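RNA-binding protein RO60 (Deinococcus radiodurans, PDB 2NVO) binds several small RNAs that accumulate during recovery from ultraviolet irradiation, forms oligomers on binding Y RNA, and contributes to the ultraviolet resistance of the bacterium. Local coordinates at residues A[136-141]-A[178-184]; A[161-166]-A[194-200]; A[323-327]-A[337-341]; A[363-369]-A[457-463]. All blocks are in the same frame, centred on the assembly; numbering follows the deposited sequence.

Contact 1: A[136-141]-A[178-184]; sequences LLHFLA and ARDGWSQ
In the TROVE domain, a horseshoe built from HEAT-like helical repeats, Leu137, His138 and Leu140 of helix 133-143 pack against Arg179 and Trp182 of a short, weakly bonded hairpin. Both segments fall in the region inferred by similarity to bind RNA. Leu137 points into the hairpin. Its CB lies 3.7 Å from Arg179 CB, and its CD1 reaches the backbone where Ala178 joins Arg179. The Trp182 indole is laid across Leu140. Leu140 CB sits over the face of the five-membered ring, in a CH-pi contact 8° off the ring normal, while Leu140 CD1 meets the six-membered ring at Trp182 CE3, 3.8 Å away. Asp144 accepts a hydrogen bond from Trp182 NE1, which helps to fix the turn of the indole. A water joins the backbones by donating to Leu137 O and Arg179 O. The side chain of Arg179 leaves with CG anti to the backbone N (chi1 -166°) and bends at chi3, which brings its flat end over the His138 ring. The guanidinium stacks on the imidazole with planes 13° apart and centres 3.4 Å apart. Arg179 CZ lies over the imidazole, displaced toward its rim and close to His138 CD2.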
loop_
_atom_site.group_PDB
_atom_site.type_symbol
_atom_site.label_atom_id
_atom_site.label_comp_id
_atom_site.label_asym_id
_atom_site.label_seq_id
_atom_site.Cartn_x
_atom_site.Cartn_y
_atom_site.Cartn_z
ATOM N N LEU A 136 -12.222 11.534 -4.755
ATOM C CA LEU A 136 -12.953 12.798 -4.874
ATOM C C LEU A 136 -13.794 13.079 -3.626
ATOM O O LEU A 136 -13.860 14.211 -3.164
ATOM C CB LEU A 136 -13.869 12.799 -6.091
ATOM C CG LEU A 136 -14.799 14.017 -6.144
ATOM C CD1 LEU A 136 -13.995 15.316 -6.328
ATOM C CD2 LEU A 136 -15.870 13.860 -7.214
ATOM N N LEU A 137 -14.443 12.047 -3.097
ATOM C CA LEU A 137 -15.277 12.233 -1.909
ATOM C C LEU A 137 -14.402 12.502 -0.694
ATOM O O LEU A 137 -14.812 13.192 0.239
ATOM C CB LEU A 137 -16.182 11.032 -1.676
ATOM C CG LEU A 137 -17.124 10.793 -2.858
ATOM C CD1 LEU A 137 -17.999 9.580 -2.612
ATOM C CD2 LEU A 137 -17.963 12.049 -3.204
ATOM N N HIS A 138 -13.191 11.956 -0.725
ATOM C CA HIS A 138 -12.226 12.131 0.352
ATOM C C HIS A 138 -11.671 13.549 0.297
ATOM O O HIS A 138 -11.507 14.217 1.316
ATOM C CB HIS A 138 -11.110 11.093 0.209
ATOM C CG HIS A 138 -10.279 10.920 1.440
ATOM N ND1 HIS A 138 -9.089 10.225 1.438
ATOM C CD2 HIS A 138 -10.453 11.365 2.706
ATOM C CE1 HIS A 138 -8.569 10.241 2.654
ATOM N NE2 HIS A 138 -9.380 10.926 3.443
ATOM N N PHE A 139 -11.395 14.018 -0.913
ATOM C CA PHE A 139 -10.937 15.384 -1.107
ATOM C C PHE A 139 -11.973 16.368 -0.556
ATOM O O PHE A 139 -11.631 17.320 0.128
ATOM C CB PHE A 139 -10.672 15.633 -2.598
ATOM C CG PHE A 139 -10.611 17.079 -2.966
ATOM C CD1 PHE A 139 -9.406 17.749 -2.976
ATOM C CD2 PHE A 139 -11.768 17.772 -3.284
ATOM C CE1 PHE A 139 -9.350 19.082 -3.311
ATOM C CE2 PHE A 139 -11.722 19.099 -3.615
ATOM C CZ PHE A 139 -10.509 19.761 -3.627
ATOM N N LEU A 140 -13.245 16.115 -0.845
ATOM C CA LEU A 140 -14.343 16.957 -0.365
ATOM C C LEU A 140 -14.466 16.973 1.165
ATOM O O LEU A 140 -14.809 17.994 1.760
ATOM C CB LEU A 140 -15.665 16.508 -0.993
ATOM C CG LEU A 140 -15.806 16.753 -2.500
ATOM C CD1 LEU A 140 -17.127 16.214 -3.001
ATOM C CD2 LEU A 140 -15.646 18.251 -2.819
ATOM N N ALA A 141 -14.203 15.838 1.799
ATOM C CA ALA A 141 -14.161 15.779 3.260
ATOM C C ALA A 141 -13.058 16.682 3.822
ATOM O O ALA A 141 -13.225 17.274 4.879
ATOM C CB ALA A 141 -13.977 14.350 3.741
ATOM N N ALA A 178 -20.609 6.405 -2.415
ATOM C CA ALA A 178 -20.485 7.215 -1.213
ATOM C C ALA A 178 -19.236 6.880 -0.416
ATOM O O ALA A 178 -18.663 5.789 -0.524
ATOM C CB ALA A 178 -21.735 7.076 -0.339
ATOM N N ARG A 179 -18.805 7.847 0.376
ATOM C CA ARG A 179 -17.692 7.642 1.272
ATOM C C ARG A 179 -18.020 8.364 2.567
ATOM O O ARG A 179 -17.787 9.567 2.694
ATOM C CB ARG A 179 -16.395 8.164 0.647
ATOM C CG ARG A 179 -15.146 7.692 1.353
ATOM C CD ARG A 179 -13.977 8.627 1.088
ATOM N NE ARG A 179 -13.345 9.011 2.346
ATOM C CZ ARG A 179 -12.138 8.621 2.743
ATOM N NH1 ARG A 179 -11.390 7.841 1.963
ATOM N NH2 ARG A 179 -11.676 9.033 3.923
ATOM N N ASP A 180 -18.601 7.625 3.510
ATOM C CA ASP A 180 -18.986 8.177 4.808
ATOM C C ASP A 180 -20.039 9.285 4.660
ATOM O O ASP A 180 -21.153 9.024 4.219
ATOM C CB ASP A 180 -17.756 8.682 5.562
ATOM C CG ASP A 180 -17.924 8.599 7.070
ATOM O OD1 ASP A 180 -18.959 8.069 7.532
ATOM O OD2 ASP A 180 -17.022 9.063 7.789
ATOM N N GLY A 181 -19.689 10.519 5.012
ATOM C CA GLY A 181 -20.622 11.630 4.878
ATOM C C GLY A 181 -20.960 11.975 3.427
ATOM O O GLY A 181 -22.129 12.007 3.033
ATOM N N TRP A 182 -19.923 12.210 2.631
ATOM C CA TRP A 182 -20.072 12.621 1.226
ATOM C C TRP A 182 -20.493 11.511 0.259
ATOM O O TRP A 182 -19.954 10.402 0.293
ATOM C CB TRP A 182 -18.763 13.247 0.742
ATOM C CG TRP A 182 -18.607 14.634 1.210
ATOM C CD1 TRP A 182 -17.906 15.061 2.302
ATOM C CD2 TRP A 182 -19.183 15.802 0.617
ATOM N NE1 TRP A 182 -18.003 16.424 2.421
ATOM C CE2 TRP A 182 -18.795 16.904 1.409
ATOM C CE3 TRP A 182 -19.995 16.024 -0.497
ATOM C CZ2 TRP A 182 -19.182 18.211 1.110
ATOM C CZ3 TRP A 182 -20.382 17.327 -0.790
ATOM C CH2 TRP A 182 -19.972 18.400 0.011
ATOM N N SER A 183 -21.446 11.820 -0.618
ATOM C CA SER A 183 -21.834 10.913 -1.690
ATOM C C SER A 183 -21.672 11.626 -3.031
ATOM O O SER A 183 -21.585 12.847 -3.075
ATOM C CB SER A 183 -23.285 10.464 -1.518
ATOM O OG SER A 183 -24.193 11.504 -1.856
ATOM N N GLN A 184 -21.642 10.867 -4.121
ATOM C CA GLN A 184 -21.621 11.478 -5.456
ATOM C C GLN A 184 -22.863 12.350 -5.636
ATOM O O GLN A 184 -22.794 13.448 -6.197
ATOM C CB GLN A 184 -21.564 10.406 -6.554
ATOM C CG GLN A 184 -20.442 9.393 -6.373
ATOM C CD GLN A 184 -19.068 9.986 -6.578
ATOM O OE1 GLN A 184 -18.073 9.460 -6.079
ATOM N NE2 GLN A 184 -19.001 11.086 -7.308
HETATM O O HOH W 1 -16.024 11.611 2.394
#

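Contact 2: A[161-166]-A[194-200]; sequences YETADV and KTDDAAR
Arg200 reaches across to the end of helix 151-163 and the turn after it, where Glu162, Ala164 and Val166 meet it. Its CB starts at the first turn of helix 198-209. Arg200 CG lies 3.7 Å from Val166 CB, an aliphatic contact. CD passes the backbone N of Val166 and comes close to Ala164 O. A bend at chi3 (-55°) then turns the guanidinium toward the backbone carbonyls. Arg200 NE gives a 2.7 Å salt bridge to Asp197 OD2, on the syn lone pair and close to the guanidinium plane. Arg200 NH1 donates to Ala164 O over 2.9 Å, nearly straight but from above the carbonyl plane. A second, weak bond runs from NH1 to Glu162 O. NH2 has weak bonds to Asp196 OD2 and Asp197 OD2. One face of the guanidinium carries Thr195 CG2. Asp197 is also the N-cap of helix 198-209, its OD1 accepting from Arg200 N. Beside this network, Lys194 N donates to Glu162 OE2 over 2.9 Å on the anti lone pair, and Arg155 holds the other oxygen by a salt bridge. The contact thus ties the C-terminal end of helix 151-163 and the start of helix 166-175 to the N-terminal end of helix 198-209.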
loop_
_atom_site.group_PDB
_atom_site.type_symbol
_atom_site.label_atom_id
_atom_site.label_comp_id
_atom_site.label_asym_id
_atom_site.label_seq_id
_atom_site.Cartn_x
_atom_site.Cartn_y
_atom_site.Cartn_z
ATOM N N TYR A 161 -16.479 15.864 -12.988
ATOM C CA TYR A 161 -17.465 14.992 -13.624
ATOM C C TYR A 161 -17.542 15.207 -15.133
ATOM O O TYR A 161 -17.736 14.263 -15.896
ATOM C CB TYR A 161 -18.844 15.197 -13.002
ATOM C CG TYR A 161 -18.906 14.810 -11.540
ATOM C CD1 TYR A 161 -18.977 13.474 -11.156
ATOM C CD2 TYR A 161 -18.898 15.781 -10.547
ATOM C CE1 TYR A 161 -19.043 13.116 -9.805
ATOM C CE2 TYR A 161 -18.957 15.441 -9.208
ATOM C CZ TYR A 161 -19.022 14.108 -8.844
ATOM O OH TYR A 161 -19.084 13.772 -7.508
ATOM N N GLU A 162 -17.381 16.452 -15.557
ATOM C CA GLU A 162 -17.483 16.786 -16.980
ATOM C C GLU A 162 -16.287 16.277 -17.785
ATOM O O GLU A 162 -16.351 16.170 -19.017
ATOM C CB GLU A 162 -17.653 18.294 -17.146
ATOM C CG GLU A 162 -19.009 18.791 -16.670
ATOM C CD GLU A 162 -19.056 20.290 -16.513
ATOM O OE1 GLU A 162 -18.000 20.926 -16.703
ATOM O OE2 GLU A 162 -20.144 20.831 -16.200
ATOM N N THR A 163 -15.203 15.958 -17.086
ATOM C CA THR A 163 -13.975 15.485 -17.727
ATOM C C THR A 163 -13.932 13.956 -17.840
ATOM O O THR A 163 -13.157 13.395 -18.614
ATOM C CB THR A 163 -12.736 15.980 -16.954
ATOM O OG1 THR A 163 -12.644 17.403 -17.065
ATOM C CG2 THR A 163 -11.463 15.357 -17.494
ATOM N N ALA A 164 -14.779 13.283 -17.072
ATOM C CA ALA A 164 -14.754 11.824 -17.003
ATOM C C ALA A 164 -15.615 11.176 -18.085
ATOM O O ALA A 164 -16.759 11.585 -18.301
ATOM C CB ALA A 164 -15.215 11.357 -15.616
ATOM N N ASP A 165 -15.086 10.142 -18.735
ATOM C CA ASP A 165 -15.831 9.464 -19.799
ATOM C C ASP A 165 -16.975 8.605 -19.255
ATOM O O ASP A 165 -17.031 8.301 -18.061
ATOM C CB ASP A 165 -14.895 8.688 -20.751
ATOM C CG ASP A 165 -14.753 7.202 -20.398
ATOM O OD1 ASP A 165 -14.761 6.839 -19.202
ATOM O OD2 ASP A 165 -14.607 6.391 -21.342
ATOM N N VAL A 166 -17.895 8.232 -20.138
ATOM C CA VAL A 166 -19.115 7.543 -19.739
ATOM C C VAL A 166 -18.823 6.220 -19.000
ATOM O O VAL A 166 -19.641 5.745 -18.201
ATOM C CB VAL A 166 -20.047 7.320 -20.958
ATOM C CG1 VAL A 166 -19.353 6.462 -22.024
ATOM C CG2 VAL A 166 -21.378 6.709 -20.530
ATOM N N LYS A 194 -22.756 19.586 -16.341
ATOM C CA LYS A 194 -23.458 19.264 -17.582
ATOM C C LYS A 194 -22.442 19.028 -18.692
ATOM O O LYS A 194 -21.576 19.859 -18.939
ATOM C CB LYS A 194 -24.425 20.366 -17.989
ATOM C CG LYS A 194 -25.331 19.958 -19.156
ATOM C CD LYS A 194 -26.110 21.144 -19.708
ATOM C CE LYS A 194 -27.398 20.700 -20.388
ATOM N NZ LYS A 194 -28.253 21.859 -20.810
ATOM N N THR A 195 -22.542 17.877 -19.338
ATOM C CA THR A 195 -21.641 17.544 -20.427
ATOM C C THR A 195 -22.330 17.855 -21.754
ATOM O O THR A 195 -23.510 18.169 -21.785
ATOM C CB THR A 195 -21.268 16.065 -20.394
ATOM O OG1 THR A 195 -22.413 15.273 -20.746
ATOM C CG2 THR A 195 -20.791 15.676 -19.000
ATOM N N ASP A 196 -21.583 17.766 -22.844
ATOM C CA ASP A 196 -22.164 17.944 -24.164
ATOM C C ASP A 196 -22.997 16.723 -24.536
ATOM O O ASP A 196 -24.016 16.857 -25.201
ATOM C CB ASP A 196 -21.070 18.180 -25.215
ATOM C CG ASP A 196 -19.976 17.131 -25.170
ATOM O OD1 ASP A 196 -19.387 16.833 -26.224
ATOM O OD2 ASP A 196 -19.693 16.596 -24.075
ATOM N N ASP A 197 -22.583 15.534 -24.099
ATOM C CA ASP A 197 -23.232 14.316 -24.583
ATOM C C ASP A 197 -24.288 13.749 -23.645
ATOM O O ASP A 197 -24.105 13.694 -22.418
ATOM C CB ASP A 197 -22.205 13.241 -24.906
ATOM C CG ASP A 197 -21.484 12.769 -23.686
ATOM O OD1 ASP A 197 -21.677 11.594 -23.302
ATOM O OD2 ASP A 197 -20.752 13.591 -23.097
ATOM N N ALA A 198 -25.384 13.304 -24.248
ATOM C CA ALA A 198 -26.561 12.871 -23.505
ATOM C C ALA A 198 -26.299 11.636 -22.646
ATOM O O ALA A 198 -26.931 11.463 -21.605
ATOM C CB ALA A 198 -27.720 12.618 -24.452
ATOM N N ALA A 199 -25.386 10.782 -23.100
ATOM C CA ALA A 199 -25.053 9.558 -22.378
ATOM C C ALA A 199 -24.514 9.903 -20.993
ATOM O O ALA A 199 -25.024 9.432 -19.975
ATOM C CB ALA A 199 -24.037 8.734 -23.157
ATOM N N ARG A 200 -23.492 10.746 -20.960
ATOM C CA ARG A 200 -22.889 11.133 -19.699
ATOM C C ARG A 200 -23.842 11.909 -18.796
ATOM O O ARG A 200 -23.827 11.717 -17.580
ATOM C CB ARG A 200 -21.593 11.895 -19.928
ATOM C CG ARG A 200 -20.451 10.981 -20.316
ATOM C CD ARG A 200 -19.144 11.715 -20.232
ATOM N NE ARG A 200 -19.174 12.931 -21.036
ATOM C CZ ARG A 200 -18.207 13.840 -21.040
ATOM N NH1 ARG A 200 -17.131 13.662 -20.285
ATOM N NH2 ARG A 200 -18.312 14.921 -21.803
#

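Contact 3: A[323-327]-A[337-341]; sequences LVYAQ and WLPVP
Tyr325 and Trp337 join the last turn of helix 315-326 to the loop that leads into helix 341-354, within the helical TROVE domain. The Tyr325 ring swings out with CG anti to the backbone N (chi1 176°), which carries its hydroxyl to the loop backbone. Val340 N donates to Tyr325 OH in a short, almost straight bond of 2.6 Å. The same hydroxyl donates to a water, which in turn donates to Leu338 O. Pro339 CB lies over one face of the tyrosine ring, 4.1 Å above its plane and toward the rim. The Trp337 indole is held with CG between its own backbone N and carbonyl carbon (chi1 60°). This places it beside the tyrosine. The planes are nearly parallel, at 12°, but offset so that little of one ring lies over the other. Tyr325 CE1 and Trp337 CD1 are 3.8 Å apart. Val324 O approaches the indole edge near CZ2. Next to it, Trp337 NE1 donates to Tyr325 O over 2.9 Å, in the carbonyl plane and on a lone pair, with the oxygen slightly tilted from the indole plane.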
loop_
_atom_site.group_PDB
_atom_site.type_symbol
_atom_site.label_atom_id
_atom_site.label_comp_id
_atom_site.label_asym_id
_atom_site.label_seq_id
_atom_site.Cartn_x
_atom_site.Cartn_y
_atom_site.Cartn_z
ATOM N N LEU A 323 0.453 -17.769 3.782
ATOM C CA LEU A 323 0.164 -17.881 5.214
ATOM C C LEU A 323 -1.335 -17.741 5.445
ATOM O O LEU A 323 -1.910 -18.519 6.169
ATOM C CB LEU A 323 0.938 -16.820 6.016
ATOM C CG LEU A 323 2.470 -16.964 5.981
ATOM C CD1 LEU A 323 3.203 -15.723 6.537
ATOM C CD2 LEU A 323 2.918 -18.214 6.700
ATOM N N VAL A 324 -1.956 -16.743 4.831
ATOM C CA VAL A 324 -3.404 -16.520 4.982
ATOM C C VAL A 324 -4.186 -17.752 4.534
ATOM O O VAL A 324 -5.088 -18.242 5.232
ATOM C CB VAL A 324 -3.880 -15.305 4.169
ATOM C CG1 VAL A 324 -5.419 -15.260 4.124
ATOM C CG2 VAL A 324 -3.341 -14.016 4.773
ATOM N N TYR A 325 -3.819 -18.260 3.359
ATOM C CA TYR A 325 -4.491 -19.413 2.786
ATOM C C TYR A 325 -4.287 -20.680 3.602
ATOM O O TYR A 325 -5.216 -21.458 3.787
ATOM C CB TYR A 325 -4.025 -19.623 1.328
ATOM C CG TYR A 325 -4.598 -20.856 0.671
ATOM C CD1 TYR A 325 -5.967 -20.989 0.478
ATOM C CD2 TYR A 325 -3.768 -21.888 0.242
ATOM C CE1 TYR A 325 -6.497 -22.137 -0.122
ATOM C CE2 TYR A 325 -4.280 -23.023 -0.349
ATOM C CZ TYR A 325 -5.642 -23.141 -0.531
ATOM O OH TYR A 325 -6.143 -24.272 -1.122
ATOM N N ALA A 326 -3.077 -20.891 4.106
ATOM C CA ALA A 326 -2.765 -22.145 4.776
ATOM C C ALA A 326 -3.493 -22.289 6.108
ATOM O O ALA A 326 -3.550 -23.383 6.666
ATOM C CB ALA A 326 -1.257 -22.314 4.962
ATOM N N GLN A 327 -4.061 -21.193 6.598
ATOM C CA GLN A 327 -4.784 -21.209 7.867
ATOM C C GLN A 327 -6.077 -22.006 7.751
ATOM O O GLN A 327 -6.500 -22.672 8.709
ATOM C CB GLN A 327 -5.108 -19.784 8.321
ATOM C CG GLN A 327 -3.945 -19.076 8.962
ATOM C CD GLN A 327 -3.533 -19.749 10.249
ATOM O OE1 GLN A 327 -4.380 -20.233 10.997
ATOM N NE2 GLN A 327 -2.232 -19.802 10.507
ATOM N N TRP A 337 -12.066 -23.456 5.213
ATOM C CA TRP A 337 -11.815 -24.133 3.948
ATOM C C TRP A 337 -10.711 -25.145 4.164
ATOM O O TRP A 337 -10.093 -25.169 5.228
ATOM C CB TRP A 337 -11.438 -23.139 2.850
ATOM C CG TRP A 337 -10.203 -22.320 3.131
ATOM C CD1 TRP A 337 -8.917 -22.631 2.794
ATOM C CD2 TRP A 337 -10.146 -21.048 3.791
ATOM N NE1 TRP A 337 -8.062 -21.634 3.205
ATOM C CE2 TRP A 337 -8.793 -20.651 3.819
ATOM C CE3 TRP A 337 -11.110 -20.209 4.364
ATOM C CZ2 TRP A 337 -8.378 -19.455 4.402
ATOM C CZ3 TRP A 337 -10.696 -19.019 4.939
ATOM C CH2 TRP A 337 -9.342 -18.653 4.952
ATOM N N LEU A 338 -10.477 -25.992 3.169
ATOM C CA LEU A 338 -9.420 -26.988 3.256
ATOM C C LEU A 338 -8.287 -26.646 2.292
ATOM O O LEU A 338 -8.391 -26.898 1.081
ATOM C CB LEU A 338 -9.967 -28.382 2.957
ATOM C CG LEU A 338 -8.920 -29.492 2.995
ATOM C CD1 LEU A 338 -8.171 -29.462 4.316
ATOM C CD2 LEU A 338 -9.566 -30.854 2.773
ATOM N N PRO A 339 -7.194 -26.079 2.831
ATOM C CA PRO A 339 -6.054 -25.645 2.016
ATOM C C PRO A 339 -5.542 -26.798 1.179
ATOM O O PRO A 339 -5.302 -27.873 1.723
ATOM C CB PRO A 339 -4.997 -25.268 3.064
ATOM C CG PRO A 339 -5.780 -24.986 4.328
ATOM C CD PRO A 339 -6.932 -25.942 4.278
ATOM N N VAL A 340 -5.394 -26.582 -0.127
ATOM C CA VAL A 340 -4.794 -27.584 -1.000
ATOM C C VAL A 340 -3.282 -27.475 -0.955
ATOM O O VAL A 340 -2.734 -26.441 -1.311
ATOM C CB VAL A 340 -5.225 -27.387 -2.468
ATOM C CG1 VAL A 340 -4.542 -28.419 -3.335
ATOM C CG2 VAL A 340 -6.736 -27.460 -2.600
ATOM N N PRO A 341 -2.601 -28.551 -0.538
ATOM C CA PRO A 341 -1.151 -28.531 -0.324
ATOM C C PRO A 341 -0.359 -28.055 -1.536
ATOM O O PRO A 341 0.528 -27.217 -1.388
ATOM C CB PRO A 341 -0.827 -29.992 -0.014
ATOM C CG PRO A 341 -2.080 -30.510 0.612
ATOM C CD PRO A 341 -3.191 -29.845 -0.159
HETATM O O HOH W 2 -8.863 -24.647 -0.478
#

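Contact 4: A[363-369]-A[457-463]; sequences TRHLLAL and VDTFVVY
Leu366 and Ala368 exchange backbone bonds with Thr459, Val461 and Tyr463, pairing strands 364-369 and 459-464 in parallel in the middle of the VWFA-like sheet. Leu366 N donates to Thr459 O, Val461 N to Leu366 O, Ala368 N to Val461 O, and Tyr463 N to Ala368 O. At the entry, Arg364 O accepts from both Asp458 N and Thr459 N, and Asp458 OD2 takes Arg364 N over 2.9 Å. Thr363 OG1 and Thr459 OG1 share a hydrogen bond of 2.8 Å. On the face of His365, Leu367 and Leu369, Thr459 CB sits over the centre of the His365 ring, 3.8 Å from its centroid. Leu367 CD1 lies against Val461 CB, and Leu369 CD1 against Tyr463 CD2. On the other face Leu366 CD2 touches Phe460 CE1 at 3.6 Å, while Val457 CG1 covers the phenyl ring. Asp405 holds the Arg364 guanidinium by a salt bridge. Helices 388-402 and 522-530 pack on the Leu367 and Tyr463 face, helix 445-452 on the Leu366 and Phe460 face. Strand 405-411 pairs with the other edge of 364-369, and strand 491-496 with the far edge of 459-464.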
loop_
_atom_site.group_PDB
_atom_site.type_symbol
_atom_site.label_atom_id
_atom_site.label_comp_id
_atom_site.label_asym_id
_atom_site.label_seq_id
_atom_site.Cartn_x
_atom_site.Cartn_y
_atom_site.Cartn_z
ATOM N N THR A 363 21.755 0.345 -3.637
ATOM C CA THR A 363 22.686 0.883 -2.657
ATOM C C THR A 363 23.258 -0.295 -1.888
ATOM O O THR A 363 22.719 -1.411 -1.943
ATOM C CB THR A 363 22.010 1.852 -1.667
ATOM O OG1 THR A 363 21.091 1.128 -0.841
ATOM C CG2 THR A 363 21.251 2.968 -2.404
ATOM N N ARG A 364 24.363 -0.058 -1.198
ATOM C CA ARG A 364 25.018 -1.107 -0.449
ATOM C C ARG A 364 24.413 -1.133 0.944
ATOM O O ARG A 364 24.456 -0.149 1.662
ATOM C CB ARG A 364 26.526 -0.875 -0.402
ATOM C CG ARG A 364 27.132 -0.779 -1.813
ATOM C CD ARG A 364 28.569 -0.338 -1.756
ATOM N NE ARG A 364 29.295 -1.118 -0.769
ATOM C CZ ARG A 364 29.785 -2.339 -0.973
ATOM N NH1 ARG A 364 29.648 -2.945 -2.154
ATOM N NH2 ARG A 364 30.427 -2.950 0.017
ATOM N N HIS A 365 23.833 -2.267 1.299
ATOM C CA HIS A 365 23.029 -2.378 2.523
ATOM C C HIS A 365 23.764 -3.175 3.571
ATOM O O HIS A 365 24.468 -4.125 3.243
ATOM C CB HIS A 365 21.697 -3.100 2.212
ATOM C CG HIS A 365 20.680 -2.238 1.539
ATOM N ND1 HIS A 365 19.414 -2.041 2.049
ATOM C CD2 HIS A 365 20.740 -1.509 0.396
ATOM C CE1 HIS A 365 18.739 -1.227 1.257
ATOM N NE2 HIS A 365 19.523 -0.893 0.245
ATOM N N LEU A 366 23.588 -2.796 4.839
ATOM C CA LEU A 366 23.970 -3.641 5.954
ATOM C C LEU A 366 22.682 -3.832 6.761
ATOM O O LEU A 366 22.108 -2.859 7.243
ATOM C CB LEU A 366 25.025 -2.967 6.825
ATOM C CG LEU A 366 25.602 -3.770 7.984
ATOM C CD1 LEU A 366 26.265 -5.013 7.498
ATOM C CD2 LEU A 366 26.609 -2.945 8.826
ATOM N N LEU A 367 22.240 -5.075 6.876
ATOM C CA LEU A 367 20.970 -5.390 7.555
ATOM C C LEU A 367 21.342 -5.973 8.904
ATOM O O LEU A 367 22.107 -6.922 8.974
ATOM C CB LEU A 367 20.143 -6.398 6.742
ATOM C CG LEU A 367 19.025 -5.927 5.803
ATOM C CD1 LEU A 367 19.530 -4.900 4.806
ATOM C CD2 LEU A 367 18.362 -7.112 5.091
ATOM N N ALA A 368 20.859 -5.356 9.971
ATOM C CA ALA A 368 21.152 -5.821 11.319
ATOM C C ALA A 368 19.830 -6.348 11.908
ATOM O O ALA A 368 18.893 -5.589 12.109
ATOM C CB ALA A 368 21.689 -4.680 12.129
ATOM N N LEU A 369 19.780 -7.655 12.121
ATOM C CA LEU A 369 18.593 -8.352 12.572
ATOM C C LEU A 369 18.646 -8.615 14.070
ATOM O O LEU A 369 19.628 -9.130 14.589
ATOM C CB LEU A 369 18.483 -9.702 11.859
ATOM C CG LEU A 369 17.831 -9.778 10.489
ATOM C CD1 LEU A 369 18.135 -8.540 9.652
ATOM C CD2 LEU A 369 18.173 -11.069 9.764
ATOM N N VAL A 457 29.119 1.416 3.561
ATOM C CA VAL A 457 27.681 1.129 3.630
ATOM C C VAL A 457 26.897 2.378 3.269
ATOM O O VAL A 457 27.170 3.449 3.797
ATOM C CB VAL A 457 27.287 0.684 5.061
ATOM C CG1 VAL A 457 25.745 0.524 5.200
ATOM C CG2 VAL A 457 28.016 -0.615 5.426
ATOM N N ASP A 458 25.937 2.255 2.357
ATOM C CA ASP A 458 25.051 3.360 2.034
ATOM C C ASP A 458 23.805 3.368 2.936
ATOM O O ASP A 458 23.364 4.424 3.399
ATOM C CB ASP A 458 24.575 3.250 0.585
ATOM C CG ASP A 458 25.710 3.322 -0.408
ATOM O OD1 ASP A 458 26.540 4.232 -0.251
ATOM O OD2 ASP A 458 25.756 2.469 -1.317
ATOM N N THR A 459 23.236 2.184 3.160
ATOM C CA THR A 459 21.938 2.077 3.845
ATOM C C THR A 459 22.002 1.059 4.972
ATOM O O THR A 459 22.286 -0.106 4.727
ATOM C CB THR A 459 20.871 1.595 2.853
ATOM O OG1 THR A 459 20.980 2.345 1.629
ATOM C CG2 THR A 459 19.471 1.757 3.458
ATOM N N PHE A 460 21.789 1.498 6.204
ATOM C CA PHE A 460 21.728 0.574 7.339
ATOM C C PHE A 460 20.249 0.276 7.586
ATOM O O PHE A 460 19.444 1.198 7.560
ATOM C CB PHE A 460 22.318 1.242 8.592
ATOM C CG PHE A 460 23.827 1.409 8.545
ATOM C CD1 PHE A 460 24.664 0.433 9.048
ATOM C CD2 PHE A 460 24.388 2.548 7.993
ATOM C CE1 PHE A 460 26.046 0.599 9.007
ATOM C CE2 PHE A 460 25.773 2.731 7.964
ATOM C CZ PHE A 460 26.593 1.760 8.453
ATOM N N VAL A 461 19.883 -0.989 7.784
ATOM C CA VAL A 461 18.491 -1.318 8.107
ATOM C C VAL A 461 18.463 -2.233 9.323
ATOM O O VAL A 461 19.102 -3.281 9.332
ATOM C CB VAL A 461 17.743 -2.035 6.950
ATOM C CG1 VAL A 461 16.265 -2.220 7.342
ATOM C CG2 VAL A 461 17.833 -1.225 5.669
ATOM N N VAL A 462 17.733 -1.824 10.351
ATOM C CA VAL A 462 17.604 -2.639 11.541
ATOM C C VAL A 462 16.216 -3.256 11.560
ATOM O O VAL A 462 15.233 -2.551 11.380
ATOM C CB VAL A 462 17.799 -1.792 12.818
ATOM C CG1 VAL A 462 17.406 -2.627 14.097
ATOM C CG2 VAL A 462 19.245 -1.296 12.890
ATOM N N TYR A 463 16.141 -4.559 11.792
ATOM C CA TYR A 463 14.854 -5.218 11.914
ATOM C C TYR A 463 14.663 -5.709 13.351
ATOM O O TYR A 463 15.494 -6.455 13.870
ATOM C CB TYR A 463 14.760 -6.387 10.928
ATOM C CG TYR A 463 14.463 -5.947 9.517
ATOM C CD1 TYR A 463 13.168 -5.591 9.146
ATOM C CD2 TYR A 463 15.468 -5.895 8.547
ATOM C CE1 TYR A 463 12.874 -5.187 7.842
ATOM C CE2 TYR A 463 15.189 -5.487 7.234
ATOM C CZ TYR A 463 13.886 -5.148 6.890
ATOM O OH TYR A 463 13.582 -4.744 5.604
#

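How the contacts relate
From the N terminus, the chain first leaves helix 133-143 and returns at the hairpin 178-184, closing contact 1. Contact 2 opens inside that loop, at 161-166, and closes only later at 194-200, so the two cross. They also touch, since Tyr161 OH packs on Leu136 CD2, 3.2 Å away. Together they knit successive helices of the TROVE domain. Contact 3 follows in series and closes a short loop between helices 315-326 and 341-354, with its centre about 37 Å from that of contact 1. Contact 4 comes last. It closes a long excursion by bringing strand 459-464 beside strand 364-369 in the VWFA-like domain, and lies across the chain's centre from contacts 1 and 2.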